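Local coordinates for putative uncharacterized protein (PDB 3CNL), which binds and probably hydrolyses GTP as a circularly permuted GTPase, and is thought to act in a late step of 50S ribosomal subunit assembly, at residues W139-L142 and V146-L149; T24-R29 and L94-L99. One frame throughout, in Å; residues are numbered along the deposited sequence.

Contact 1 (W139-L142 and V146-L149); sequences WFSL and VKIL
Trp-139 and Leu-149 form a non-hydrogen-bonded pair whose side chains set out apart and meet only further along, in an antiparallel beta hairpin, strand 139-141 against the start of strand 147-154, at the edge of the G-domain sheet. The pairing rests on three bonds: Phe-140 and Ile-148 exchange N-H and C=O, and Leu-142 N gives to Val-146 O beside the turn. Both exchanged bonds are nearly straight at the hydrogen, but Ile-148 N lies almost in line with the Phe-140 carbonyl, whereas Phe-140 N is tilted from the plane of the Ile-148 carbonyl.

Following Trp-139 outward, CB comes no closer than 4.1 Å to Ile-148 O; CG is anti to the carbonyl carbon (chi1 -54°), which carries the indole across to the partner strand. CD2, CE2 and CZ2 of the indole lie under the Leu-149 CD2 methyl, CE3 is 3.5 Å from Lys-147 CB, and CZ3 and CH2 end against Leu-149 CG. Leu-149 CD2 sits 3.7 Å from the centroid of the six-membered ring, 3° off its normal, a CH-pi contact, while Lys-147 CD covers the opposite face toward the rim. Arg-101 adds a cation-pi contact to this indole. With an alanine here, Leu-149 CD2 and Lys-147 CD would probably each lose the ring face they rest on, and Arg-101 its aromatic partner.

Phe-140 points to the side of the sheet opposite Ser-141 and Lys-147, where Ile-148 CB lies over its ring. Ile-116 and Leu-119 of helix 112-120, the helix after the P-loop, also touch this ring. Nearer the turn, Leu-142 and Val-146 lie side by side, CD1 to CG2. On the side of Ser-141, the lysine chain bends at its last torsion (66°), and one water accepts from Lys-147 NZ at 2.7 Å and bonds to Ser-141 OG.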
loop_
_atom_site.group_PDB
_atom_site.type_symbol
_atom_site.label_atom_id
_atom_site.label_comp_id
_atom_site.label_asym_id
_atom_site.label_seq_id
_atom_site.Cartn_x
_atom_site.Cartn_y
_atom_site.Cartn_z
ATOM N N TRP A 139 -22.945 -6.863 2.252
ATOM C CA TRP A 139 -22.570 -6.090 3.419
ATOM C C TRP A 139 -22.344 -7.009 4.608
ATOM O O TRP A 139 -22.909 -8.119 4.678
ATOM C CB TRP A 139 -23.664 -5.098 3.792
ATOM C CG TRP A 139 -24.085 -4.210 2.692
ATOM C CD1 TRP A 139 -25.080 -4.444 1.792
ATOM C CD2 TRP A 139 -23.539 -2.929 2.368
ATOM N NE1 TRP A 139 -25.188 -3.386 0.922
ATOM C CE2 TRP A 139 -24.253 -2.441 1.256
ATOM C CE3 TRP A 139 -22.514 -2.143 2.912
ATOM C CZ2 TRP A 139 -23.979 -1.199 0.676
ATOM C CZ3 TRP A 139 -22.243 -0.916 2.344
ATOM C CH2 TRP A 139 -22.968 -0.453 1.230
ATOM N N PHE A 140 -21.503 -6.550 5.526
ATOM C CA PHE A 140 -21.555 -7.004 6.902
ATOM C C PHE A 140 -21.792 -5.767 7.755
ATOM O O PHE A 140 -21.498 -4.648 7.328
ATOM C CB PHE A 140 -20.314 -7.804 7.330
ATOM C CG PHE A 140 -19.024 -7.012 7.360
ATOM C CD1 PHE A 140 -18.269 -6.851 6.205
ATOM C CD2 PHE A 140 -18.536 -6.488 8.564
ATOM C CE1 PHE A 140 -17.068 -6.131 6.229
ATOM C CE2 PHE A 140 -17.340 -5.771 8.610
ATOM C CZ PHE A 140 -16.605 -5.594 7.436
ATOM N N SER A 141 -22.369 -5.961 8.932
ATOM C CA SER A 141 -22.734 -4.831 9.770
ATOM C C SER A 141 -21.899 -4.879 11.024
ATOM O O SER A 141 -21.612 -5.967 11.533
ATOM C CB SER A 141 -24.217 -4.897 10.128
ATOM O OG SER A 141 -25.015 -4.965 8.957
ATOM N N LEU A 142 -21.489 -3.719 11.525
ATOM C CA LEU A 142 -20.882 -3.667 12.850
ATOM C C LEU A 142 -21.994 -3.838 13.893
ATOM O O LEU A 142 -23.164 -3.954 13.523
ATOM C CB LEU A 142 -20.097 -2.363 13.058
ATOM C CG LEU A 142 -18.951 -2.064 12.071
ATOM C CD1 LEU A 142 -18.281 -0.720 12.383
ATOM C CD2 LEU A 142 -17.901 -3.182 12.017
ATOM N N VAL A 146 -23.482 0.131 11.555
ATOM C CA VAL A 146 -22.764 0.565 10.337
ATOM C C VAL A 146 -22.469 -0.578 9.354
ATOM O O VAL A 146 -22.102 -1.691 9.764
ATOM C CB VAL A 146 -21.554 1.573 10.542
ATOM C CG1 VAL A 146 -21.355 2.015 11.965
ATOM C CG2 VAL A 146 -20.256 1.096 9.833
ATOM N N LYS A 147 -22.698 -0.315 8.070
ATOM C CA LYS A 147 -22.562 -1.338 7.041
ATOM C C LYS A 147 -21.227 -1.201 6.309
ATOM O O LYS A 147 -20.862 -0.100 5.893
ATOM C CB LYS A 147 -23.706 -1.210 6.033
ATOM C CG LYS A 147 -25.000 -1.859 6.481
ATOM C CD LYS A 147 -26.066 -1.687 5.435
ATOM C CE LYS A 147 -27.358 -2.336 5.872
ATOM N NZ LYS A 147 -27.925 -1.640 7.067
ATOM N N ILE A 148 -20.502 -2.314 6.166
ATOM C CA ILE A 148 -19.259 -2.330 5.367
ATOM C C ILE A 148 -19.316 -3.385 4.243
ATOM O O ILE A 148 -19.624 -4.545 4.516
ATOM C CB ILE A 148 -17.997 -2.471 6.285
ATOM C CG1 ILE A 148 -18.012 -1.353 7.349
ATOM C CG2 ILE A 148 -16.688 -2.380 5.450
ATOM C CD1 ILE A 148 -17.203 -1.636 8.605
ATOM N N LEU A 149 -19.083 -2.972 2.988
ATOM C CA LEU A 149 -18.980 -3.911 1.852
ATOM C C LEU A 149 -17.895 -4.944 2.098
ATOM O O LEU A 149 -16.777 -4.585 2.458
ATOM C CB LEU A 149 -18.693 -3.177 0.540
ATOM C CG LEU A 149 -19.844 -2.386 -0.083
ATOM C CD1 LEU A 149 -19.372 -1.545 -1.241
ATOM C CD2 LEU A 149 -20.965 -3.325 -0.537
HETATM O O HOH W 1 -26.630 -2.733 9.207
#

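Contact 2 (T24-R29 and L94-L99); sequences TVVEVR and LSFDRL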
loop_
_atom_site.group_PDB
_atom_site.type_symbol
_atom_site.label_atom_id
_atom_site.label_comp_id
_atom_site.label_asym_id
_atom_site.label_seq_id
_atom_site.Cartn_x
_atom_site.Cartn_y
_atom_site.Cartn_z
ATOM N N THR A 24 -19.372 6.502 2.478
ATOM C CA THR A 24 -18.081 6.597 3.145
ATOM C C THR A 24 -17.050 5.702 2.424
ATOM O O THR A 24 -17.387 4.617 1.944
ATOM C CB THR A 24 -18.228 6.177 4.637
ATOM O OG1 THR A 24 -19.255 6.970 5.247
ATOM C CG2 THR A 24 -16.906 6.324 5.437
ATOM N N VAL A 25 -15.803 6.177 2.380
ATOM C CA VAL A 25 -14.668 5.518 1.730
ATOM C C VAL A 25 -13.467 5.498 2.684
ATOM O O VAL A 25 -13.039 6.555 3.172
ATOM C CB VAL A 25 -14.223 6.304 0.441
ATOM C CG1 VAL A 25 -12.916 5.749 -0.131
ATOM C CG2 VAL A 25 -15.307 6.242 -0.622
ATOM N N VAL A 26 -12.947 4.292 2.932
ATOM C CA VAL A 26 -11.671 4.100 3.629
ATOM C C VAL A 26 -10.609 3.786 2.569
ATOM O O VAL A 26 -10.623 2.721 1.918
ATOM C CB VAL A 26 -11.757 2.980 4.690
ATOM C CG1 VAL A 26 -10.386 2.755 5.364
ATOM C CG2 VAL A 26 -12.826 3.312 5.746
ATOM N N GLU A 27 -9.732 4.758 2.361
ATOM C CA GLU A 27 -8.638 4.626 1.413
ATOM C C GLU A 27 -7.443 3.989 2.131
ATOM O O GLU A 27 -6.811 4.596 3.007
ATOM C CB GLU A 27 -8.317 6.000 0.832
ATOM C CG GLU A 27 -7.324 6.019 -0.303
ATOM C CD GLU A 27 -6.943 7.442 -0.680
ATOM O OE1 GLU A 27 -6.499 7.653 -1.811
ATOM O OE2 GLU A 27 -7.064 8.361 0.168
ATOM N N VAL A 28 -7.162 2.745 1.767
ATOM C CA VAL A 28 -6.079 1.987 2.381
ATOM C C VAL A 28 -4.766 2.212 1.599
ATOM O O VAL A 28 -4.582 1.702 0.477
ATOM C CB VAL A 28 -6.439 0.495 2.539
ATOM C CG1 VAL A 28 -5.278 -0.307 3.216
ATOM C CG2 VAL A 28 -7.750 0.325 3.325
ATOM N N ARG A 29 -3.875 2.987 2.221
ATOM C CA ARG A 29 -2.580 3.337 1.660
ATOM C C ARG A 29 -1.506 2.638 2.474
ATOM O O ARG A 29 -1.775 2.210 3.588
ATOM C CB ARG A 29 -2.365 4.846 1.757
ATOM C CG ARG A 29 -3.457 5.717 1.079
ATOM C CD ARG A 29 -2.939 7.124 0.906
ATOM N NE ARG A 29 -3.992 8.024 0.475
ATOM C CZ ARG A 29 -3.827 9.305 0.179
ATOM N NH1 ARG A 29 -2.623 9.870 0.250
ATOM N NH2 ARG A 29 -4.874 10.024 -0.205
ATOM N N LEU A 94 -11.434 4.696 13.515
ATOM C CA LEU A 94 -12.294 4.979 12.360
ATOM C C LEU A 94 -13.500 5.831 12.754
ATOM O O LEU A 94 -13.889 6.744 12.012
ATOM C CB LEU A 94 -12.758 3.683 11.678
ATOM C CG LEU A 94 -11.730 2.878 10.879
ATOM C CD1 LEU A 94 -12.219 1.428 10.674
ATOM C CD2 LEU A 94 -11.426 3.596 9.538
ATOM N N SER A 95 -14.061 5.534 13.931
ATOM C CA SER A 95 -15.256 6.202 14.479
ATOM C C SER A 95 -16.296 6.573 13.424
ATOM O O SER A 95 -16.534 7.748 13.150
ATOM C CB SER A 95 -14.882 7.382 15.388
ATOM O OG SER A 95 -14.590 6.898 16.706
ATOM N N PHE A 96 -16.887 5.539 12.827
ATOM C CA PHE A 96 -17.886 5.687 11.781
ATOM C C PHE A 96 -19.178 6.285 12.315
ATOM O O PHE A 96 -19.629 5.925 13.403
ATOM C CB PHE A 96 -18.223 4.329 11.176
ATOM C CG PHE A 96 -17.119 3.727 10.330
ATOM C CD1 PHE A 96 -16.590 4.427 9.243
ATOM C CD2 PHE A 96 -16.683 2.432 10.573
ATOM C CE1 PHE A 96 -15.588 3.865 8.443
ATOM C CE2 PHE A 96 -15.691 1.856 9.776
ATOM C CZ PHE A 96 -15.147 2.576 8.711
ATOM N N ASP A 97 -19.778 7.159 11.513
ATOM C CA ASP A 97 -21.085 7.745 11.784
ATOM C C ASP A 97 -22.133 6.658 11.753
ATOM O O ASP A 97 -21.934 5.643 11.090
ATOM C CB ASP A 97 -21.394 8.801 10.718
ATOM C CG ASP A 97 -22.754 9.409 10.885
ATOM O OD1 ASP A 97 -22.925 10.191 11.834
ATOM O OD2 ASP A 97 -23.656 9.098 10.078
ATOM N N ARG A 98 -23.252 6.870 12.455
ATOM C CA ARG A 98 -24.356 5.891 12.521
ATOM C C ARG A 98 -24.912 5.508 11.152
ATOM O O ARG A 98 -25.322 4.367 10.933
ATOM C CB ARG A 98 -25.511 6.386 13.433
ATOM C CG ARG A 98 -26.133 7.714 13.006
ATOM C CD ARG A 98 -27.461 8.059 13.718
ATOM N NE ARG A 98 -28.001 9.318 13.192
ATOM C CZ ARG A 98 -29.101 9.931 13.636
ATOM N NH1 ARG A 98 -29.494 11.073 13.075
ATOM N NH2 ARG A 98 -29.807 9.420 14.634
ATOM N N LEU A 99 -24.921 6.450 10.231
ATOM C CA LEU A 99 -25.473 6.186 8.905
ATOM C C LEU A 99 -24.454 5.649 7.899
ATOM O O LEU A 99 -24.787 5.502 6.726
ATOM C CB LEU A 99 -26.099 7.473 8.330
ATOM C CG LEU A 99 -27.255 8.069 9.106
ATOM C CD1 LEU A 99 -27.913 9.081 8.190
ATOM C CD2 LEU A 99 -28.245 6.948 9.551
#
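The phenyl ring of Phe-96 meets strand 24-29 by its edge: Val-26 CG2 lies near the ring plane, 3.8 Å from Phe-96 CZ, and the two side chains cross at about a right angle. On one face, offset toward the rim, is Leu-94 CB of the same segment, 3.9 Å above the plane. Thr-24 CG2 approaches obliquely and reaches Phe-96 CE1 at 4.1 Å.

Val-26 CG2 is thus the shared point of the contact, since Leu-94 CD2 also approaches it, at 4.1 Å. With CG1 anti to the backbone N (chi1 177°), the other methyl is left to face both Phe-96 and Leu-94. Leu-94, the last residue of helix 87-94, therefore works at both ends of its side chain: CB lies over the Phe-96 ring while the CD2 methyl goes on to the valine. The alpha carbons of Val-26 and Leu-94 are 8.8 Å apart and no hydrogen bond crosses, so side chains alone bridge the gap; only 130 Å² is buried. Val-102 and Ile-50, on the strands flanking 24-30, also touch Phe-96, which therefore lies across three strands.

Beyond the ring the loop is braced by an Asx turn, Asp-97 OD2 accepting from Leu-99 N at 2.9 Å. Farther along the strand, in a salt bridge, Glu-27 OE2 lies almost in the guanidinium plane of Arg-29, while NH2 meets it from above the carboxylate plane.

Strand 24-30 pairs on one side with strand 101-106, which follows this loop and leads into the P-loop, and Val-28 O accepts from Thr-110 of the GTP site. Helix 87-94 packed on one face of a mostly parallel central sheet, then a loop into the next strand, is the alpha/beta layering of P-loop GTPases.

How the contacts relate
After helix 13-19 the chain enters strand 24-30; after 64 intervening residues, which include strands 48-54 and 78-80, contact 2 closes a long loop when 94-99 returns to it. Strand 101-106, the P-loop and helix 112-120 follow before contact 1 closes a hairpin across three turn residues. The two closures are in series, neither enclosing nor crossing the other. They nevertheless meet in space, their centres about 11 Å apart: Val-146 CG2 and Leu-142 CD1 both pack on Phe-96 CD2, and Ile-148 CD1 on Phe-96 CE2. Phe-96 thereby joins the sheet's interior strand 24-30 to its outer hairpin, on the side of helix 87-94.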